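Local structure of foldase protein PrsA (5TVL) at residues A[184-196]-A[206-218]. The protein probably assists the folding of secreted proteins outside the cell membrane, as a lipoprotein of the peptidyl-prolyl cis-trans isomerase class. Numbering follows the deposited sequence.
Sequences AFALDVDGVSDVI and SQYYIVKLTKKTE
An irregular antiparallel edge pairing joins residues 184-196 to strand 207-216: the end of helix 178-186 packs on one face of the strand through Ala184, and the chain from Asp190 to Ile196 then runs along its edge, becoming a regular strand at Ile196. Two short ladders make the pairing, one bridging Val192 to Lys212 and the other pairing Ile196 with Tyr209, and the register slips by one residue between them. Between the two bridges a side chain takes the place of a backbone acceptor. Ser193 N donates to Val211 O almost straight, at 170°, but Val211 N is met by Ser193 OG at 2.9 Å instead of by a backbone carbonyl. With chi1 at 73°, the hydroxyl sits between its own backbone N and carbonyl carbon, turned so that it can also donate to Asp194 O (3.0 Å from OG); one oxygen thus serves both segments. Beyond it, Ile196 and Tyr209 exchange two backbone bonds as a hydrogen-bonded pair. This is the last hairpin of the parvulin-type rotamase domain, whose four-stranded antiparallel sheet has the order 166-169, 120-127, 207-216, 196-198; strand 120-127 flanks the other edge of 207-216. Apolar groups fill the side nearest helix 178-186: Ile196 CD1 touches Val211 CG2, and Ala184 CB meets the other methyl, Val211 CG1, at 3.8 Å. Leu213, its CG anti to the backbone N (chi1 -166°), brings CD2 close to the carbonyl oxygens of Leu187 and Asp188, where the chain enters the type II turn Asp188-Gly191. That turn is tied down by Asp190 N to Leu213 O and by Leu213 N to Gly191 O. On the sheet's opposite side, Val192 CG2 rests on the aliphatic part of Lys212, at CD. At the solvent-exposed end, Lys216 NZ reaches back to Leu187 O (3.2 Å), approaching nearly in line with the carbonyl bond.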
loop_
_atom_site.group_PDB
_atom_site.type_symbol
_atom_site.label_atom_id
_atom_site.label_comp_id
_atom_site.label_asym_id
_atom_site.label_seq_id
_atom_site.Cartn_x
_atom_site.Cartn_y
_atom_site.Cartn_z
ATOM N N ALA A 184 -17.152 -9.495 10.046
ATOM C CA ALA A 184 -17.594 -9.114 11.392
ATOM C C ALA A 184 -18.710 -8.058 11.381
ATOM O O ALA A 184 -19.670 -8.162 12.153
ATOM C CB ALA A 184 -16.410 -8.623 12.216
ATOM N N PHE A 185 -18.591 -7.057 10.507
ATOM C CA PHE A 185 -19.605 -5.994 10.401
ATOM C C PHE A 185 -20.948 -6.501 9.836
ATOM O O PHE A 185 -21.986 -5.893 10.083
ATOM C CB PHE A 185 -19.111 -4.808 9.547
ATOM C CG PHE A 185 -17.774 -4.236 9.968
ATOM C CD1 PHE A 185 -17.396 -4.151 11.312
ATOM C CD2 PHE A 185 -16.893 -3.747 9.004
ATOM C CE1 PHE A 185 -16.164 -3.613 11.674
ATOM C CE2 PHE A 185 -15.661 -3.208 9.364
ATOM C CZ PHE A 185 -15.297 -3.139 10.700
ATOM N N ALA A 186 -20.910 -7.597 9.075
ATOM C CA ALA A 186 -22.115 -8.233 8.528
ATOM C C ALA A 186 -22.861 -9.111 9.534
ATOM O O ALA A 186 -24.017 -9.453 9.300
ATOM C CB ALA A 186 -21.765 -9.055 7.296
ATOM N N LEU A 187 -22.203 -9.490 10.630
ATOM C CA LEU A 187 -22.849 -10.267 11.695
ATOM C C LEU A 187 -23.794 -9.412 12.540
ATOM O O LEU A 187 -23.649 -8.188 12.614
ATOM C CB LEU A 187 -21.798 -10.885 12.622
ATOM C CG LEU A 187 -20.864 -11.924 12.006
ATOM C CD1 LEU A 187 -19.635 -12.143 12.878
ATOM C CD2 LEU A 187 -21.591 -13.237 11.754
ATOM N N ASP A 188 -24.764 -10.074 13.168
ATOM C CA ASP A 188 -25.512 -9.493 14.288
ATOM C C ASP A 188 -24.758 -9.818 15.575
ATOM O O ASP A 188 -23.809 -10.612 15.561
ATOM C CB ASP A 188 -26.938 -10.053 14.356
ATOM C CG ASP A 188 -27.770 -9.707 13.127
ATOM O OD1 ASP A 188 -27.637 -8.583 12.592
ATOM O OD2 ASP A 188 -28.570 -10.565 12.702
ATOM N N VAL A 189 -25.183 -9.210 16.681
ATOM C CA VAL A 189 -24.509 -9.393 17.974
ATOM C C VAL A 189 -24.726 -10.834 18.455
ATOM O O VAL A 189 -25.805 -11.401 18.264
ATOM C CB VAL A 189 -24.989 -8.361 19.029
ATOM C CG1 VAL A 189 -24.363 -8.627 20.396
ATOM C CG2 VAL A 189 -24.663 -6.942 18.568
ATOM N N ASP A 190 -23.682 -11.408 19.056
ATOM C CA ASP A 190 -23.616 -12.836 19.419
ATOM C C ASP A 190 -23.743 -13.777 18.203
ATOM O O ASP A 190 -24.232 -14.901 18.330
ATOM C CB ASP A 190 -24.651 -13.193 20.505
ATOM C CG ASP A 190 -24.529 -12.325 21.752
ATOM O OD1 ASP A 190 -23.392 -12.030 22.179
ATOM O OD2 ASP A 190 -25.581 -11.950 22.316
ATOM N N GLY A 191 -23.273 -13.317 17.041
ATOM C CA GLY A 191 -23.345 -14.080 15.794
ATOM C C GLY A 191 -21.973 -14.598 15.408
ATOM O O GLY A 191 -20.982 -13.884 15.544
ATOM N N VAL A 192 -21.924 -15.837 14.919
ATOM C CA VAL A 192 -20.672 -16.518 14.584
ATOM C C VAL A 192 -20.545 -16.643 13.064
ATOM O O VAL A 192 -21.453 -17.151 12.400
ATOM C CB VAL A 192 -20.601 -17.923 15.232
ATOM C CG1 VAL A 192 -19.333 -18.662 14.807
ATOM C CG2 VAL A 192 -20.673 -17.820 16.752
ATOM N N SER A 193 -19.417 -16.180 12.525
ATOM C CA SER A 193 -19.133 -16.293 11.095
ATOM C C SER A 193 -18.743 -17.724 10.730
ATOM O O SER A 193 -18.391 -18.525 11.603
ATOM C CB SER A 193 -18.000 -15.335 10.687
ATOM O OG SER A 193 -16.729 -15.782 11.145
ATOM N N ASP A 194 -18.807 -18.026 9.435
ATOM C CA ASP A 194 -18.192 -19.234 8.874
ATOM C C ASP A 194 -16.682 -18.991 8.733
ATOM O O ASP A 194 -16.185 -17.936 9.146
ATOM C CB ASP A 194 -18.834 -19.579 7.528
ATOM C CG ASP A 194 -20.308 -19.924 7.658
ATOM O OD1 ASP A 194 -20.635 -20.859 8.422
ATOM O OD2 ASP A 194 -21.139 -19.263 6.995
ATOM N N VAL A 195 -15.951 -19.952 8.164
ATOM C CA VAL A 195 -14.494 -19.816 8.012
ATOM C C VAL A 195 -14.163 -18.701 7.011
ATOM O O VAL A 195 -14.666 -18.698 5.883
ATOM C CB VAL A 195 -13.796 -21.140 7.589
ATOM C CG1 VAL A 195 -12.290 -20.928 7.427
ATOM C CG2 VAL A 195 -14.068 -22.245 8.606
ATOM N N ILE A 196 -13.339 -17.754 7.462
ATOM C CA ILE A 196 -12.784 -16.689 6.629
ATOM C C ILE A 196 -11.366 -17.123 6.296
ATOM O O ILE A 196 -10.693 -17.713 7.140
ATOM C CB ILE A 196 -12.756 -15.341 7.383
ATOM C CG1 ILE A 196 -14.173 -14.934 7.812
ATOM C CG2 ILE A 196 -12.127 -14.241 6.530
ATOM C CD1 ILE A 196 -14.216 -14.144 9.099
ATOM N N SER A 206 -1.323 -19.397 4.310
ATOM C CA SER A 206 -2.773 -19.216 4.373
ATOM C C SER A 206 -3.310 -19.402 5.795
ATOM O O SER A 206 -3.024 -20.410 6.445
ATOM C CB SER A 206 -3.496 -20.155 3.400
ATOM O OG SER A 206 -3.317 -21.512 3.760
ATOM N N GLN A 207 -4.066 -18.409 6.268
ATOM C CA GLN A 207 -4.658 -18.416 7.608
ATOM C C GLN A 207 -6.174 -18.512 7.493
ATOM O O GLN A 207 -6.757 -18.114 6.486
ATOM C CB GLN A 207 -4.271 -17.153 8.390
ATOM C CG GLN A 207 -2.774 -16.931 8.606
ATOM C CD GLN A 207 -2.156 -17.853 9.654
ATOM O OE1 GLN A 207 -2.193 -19.078 9.526
ATOM N NE2 GLN A 207 -1.560 -17.261 10.686
ATOM N N TYR A 208 -6.798 -19.059 8.532
ATOM C CA TYR A 208 -8.243 -19.274 8.566
ATOM C C TYR A 208 -8.790 -18.704 9.870
ATOM O O TYR A 208 -8.247 -18.976 10.940
ATOM C CB TYR A 208 -8.566 -20.768 8.427
ATOM C CG TYR A 208 -7.956 -21.376 7.181
ATOM C CD1 TYR A 208 -6.648 -21.865 7.187
ATOM C CD2 TYR A 208 -8.671 -21.429 5.984
ATOM C CE1 TYR A 208 -6.078 -22.403 6.045
ATOM C CE2 TYR A 208 -8.108 -21.967 4.836
ATOM C CZ TYR A 208 -6.810 -22.448 4.873
ATOM O OH TYR A 208 -6.240 -22.983 3.744
ATOM N N TYR A 209 -9.856 -17.910 9.768
ATOM C CA TYR A 209 -10.405 -17.168 10.903
ATOM C C TYR A 209 -11.864 -17.538 11.158
ATOM O O TYR A 209 -12.606 -17.851 10.224
ATOM C CB TYR A 209 -10.308 -15.664 10.653
ATOM C CG TYR A 209 -8.907 -15.139 10.458
ATOM C CD1 TYR A 209 -8.284 -15.208 9.214
ATOM C CD2 TYR A 209 -8.210 -14.544 11.509
ATOM C CE1 TYR A 209 -7.002 -14.713 9.023
ATOM C CE2 TYR A 209 -6.926 -14.046 11.328
ATOM C CZ TYR A 209 -6.329 -14.134 10.083
ATOM O OH TYR A 209 -5.058 -13.648 9.887
ATOM N N ILE A 210 -12.256 -17.510 12.430
ATOM C CA ILE A 210 -13.657 -17.618 12.845
ATOM C C ILE A 210 -13.905 -16.426 13.763
ATOM O O ILE A 210 -13.158 -16.225 14.719
ATOM C CB ILE A 210 -13.952 -18.945 13.585
ATOM C CG1 ILE A 210 -13.585 -20.151 12.706
ATOM C CG2 ILE A 210 -15.425 -19.028 13.970
ATOM C CD1 ILE A 210 -13.523 -21.471 13.449
ATOM N N VAL A 211 -14.945 -15.644 13.468
ATOM C CA VAL A 211 -15.240 -14.405 14.198
ATOM C C VAL A 211 -16.551 -14.544 14.973
ATOM O O VAL A 211 -17.512 -15.134 14.477
ATOM C CB VAL A 211 -15.342 -13.191 13.244
ATOM C CG1 VAL A 211 -15.537 -11.891 14.020
ATOM C CG2 VAL A 211 -14.103 -13.084 12.372
ATOM N N LYS A 212 -16.564 -13.992 16.187
ATOM C CA LYS A 212 -17.745 -13.929 17.050
ATOM C C LYS A 212 -17.931 -12.464 17.450
ATOM O O LYS A 212 -17.114 -11.925 18.198
ATOM C CB LYS A 212 -17.525 -14.809 18.290
ATOM C CG LYS A 212 -18.580 -14.713 19.390
ATOM C CD LYS A 212 -19.835 -15.508 19.065
ATOM C CE LYS A 212 -20.889 -15.356 20.155
ATOM N NZ LYS A 212 -20.531 -16.054 21.423
ATOM N N LEU A 213 -18.994 -11.827 16.957
ATOM C CA LEU A 213 -19.286 -10.432 17.307
ATOM C C LEU A 213 -19.844 -10.351 18.731
ATOM O O LEU A 213 -20.808 -11.042 19.062
ATOM C CB LEU A 213 -20.278 -9.810 16.318
ATOM C CG LEU A 213 -20.410 -8.281 16.365
ATOM C CD1 LEU A 213 -19.169 -7.599 15.803
ATOM C CD2 LEU A 213 -21.648 -7.826 15.611
ATOM N N THR A 214 -19.221 -9.507 19.556
ATOM C CA THR A 214 -19.595 -9.316 20.962
ATOM C C THR A 214 -20.342 -7.990 21.156
ATOM O O THR A 214 -21.413 -7.969 21.770
ATOM C CB THR A 214 -18.348 -9.356 21.880
ATOM O OG1 THR A 214 -17.662 -10.602 21.705
ATOM C CG2 THR A 214 -18.729 -9.203 23.356
ATOM N N LYS A 215 -19.769 -6.895 20.649
ATOM C CA LYS A 215 -20.350 -5.554 20.789
ATOM C C LYS A 215 -20.210 -4.763 19.487
ATOM O O LYS A 215 -19.267 -4.978 18.723
ATOM C CB LYS A 215 -19.664 -4.807 21.942
ATOM C CG LYS A 215 -20.441 -3.628 22.518
ATOM C CD LYS A 215 -21.677 -4.073 23.289
ATOM C CE LYS A 215 -22.259 -2.953 24.139
ATOM N NZ LYS A 215 -21.551 -2.787 25.440
ATOM N N LYS A 216 -21.158 -3.857 19.246
ATOM C CA LYS A 216 -21.173 -3.014 18.049
ATOM C C LYS A 216 -21.626 -1.609 18.430
ATOM O O LYS A 216 -22.706 -1.442 18.992
ATOM C CB LYS A 216 -22.125 -3.597 16.998
ATOM C CG LYS A 216 -22.082 -2.900 15.639
ATOM C CD LYS A 216 -23.251 -3.299 14.747
ATOM C CE LYS A 216 -23.173 -4.756 14.315
ATOM N NZ LYS A 216 -24.140 -5.081 13.229
ATOM N N THR A 217 -20.799 -0.609 18.129
ATOM C CA THR A 217 -21.163 0.790 18.349
ATOM C C THR A 217 -22.190 1.214 17.299
ATOM O O THR A 217 -22.068 0.855 16.124
ATOM C CB THR A 217 -19.927 1.720 18.273
ATOM O OG1 THR A 217 -18.978 1.344 19.278
ATOM C CG2 THR A 217 -20.313 3.191 18.478
ATOM N N GLU A 218 -23.202 1.964 17.735
ATOM C CA GLU A 218 -24.196 2.540 16.833
ATOM C C GLU A 218 -23.577 3.769 16.174
ATOM O O GLU A 218 -23.100 4.669 16.868
ATOM C CB GLU A 218 -25.465 2.919 17.603
ATOM C CG GLU A 218 -26.657 3.281 16.725
ATOM C CD GLU A 218 -27.903 3.629 17.529
ATOM O OE1 GLU A 218 -28.273 2.853 18.437
ATOM O OE2 GLU A 218 -28.523 4.677 17.243
#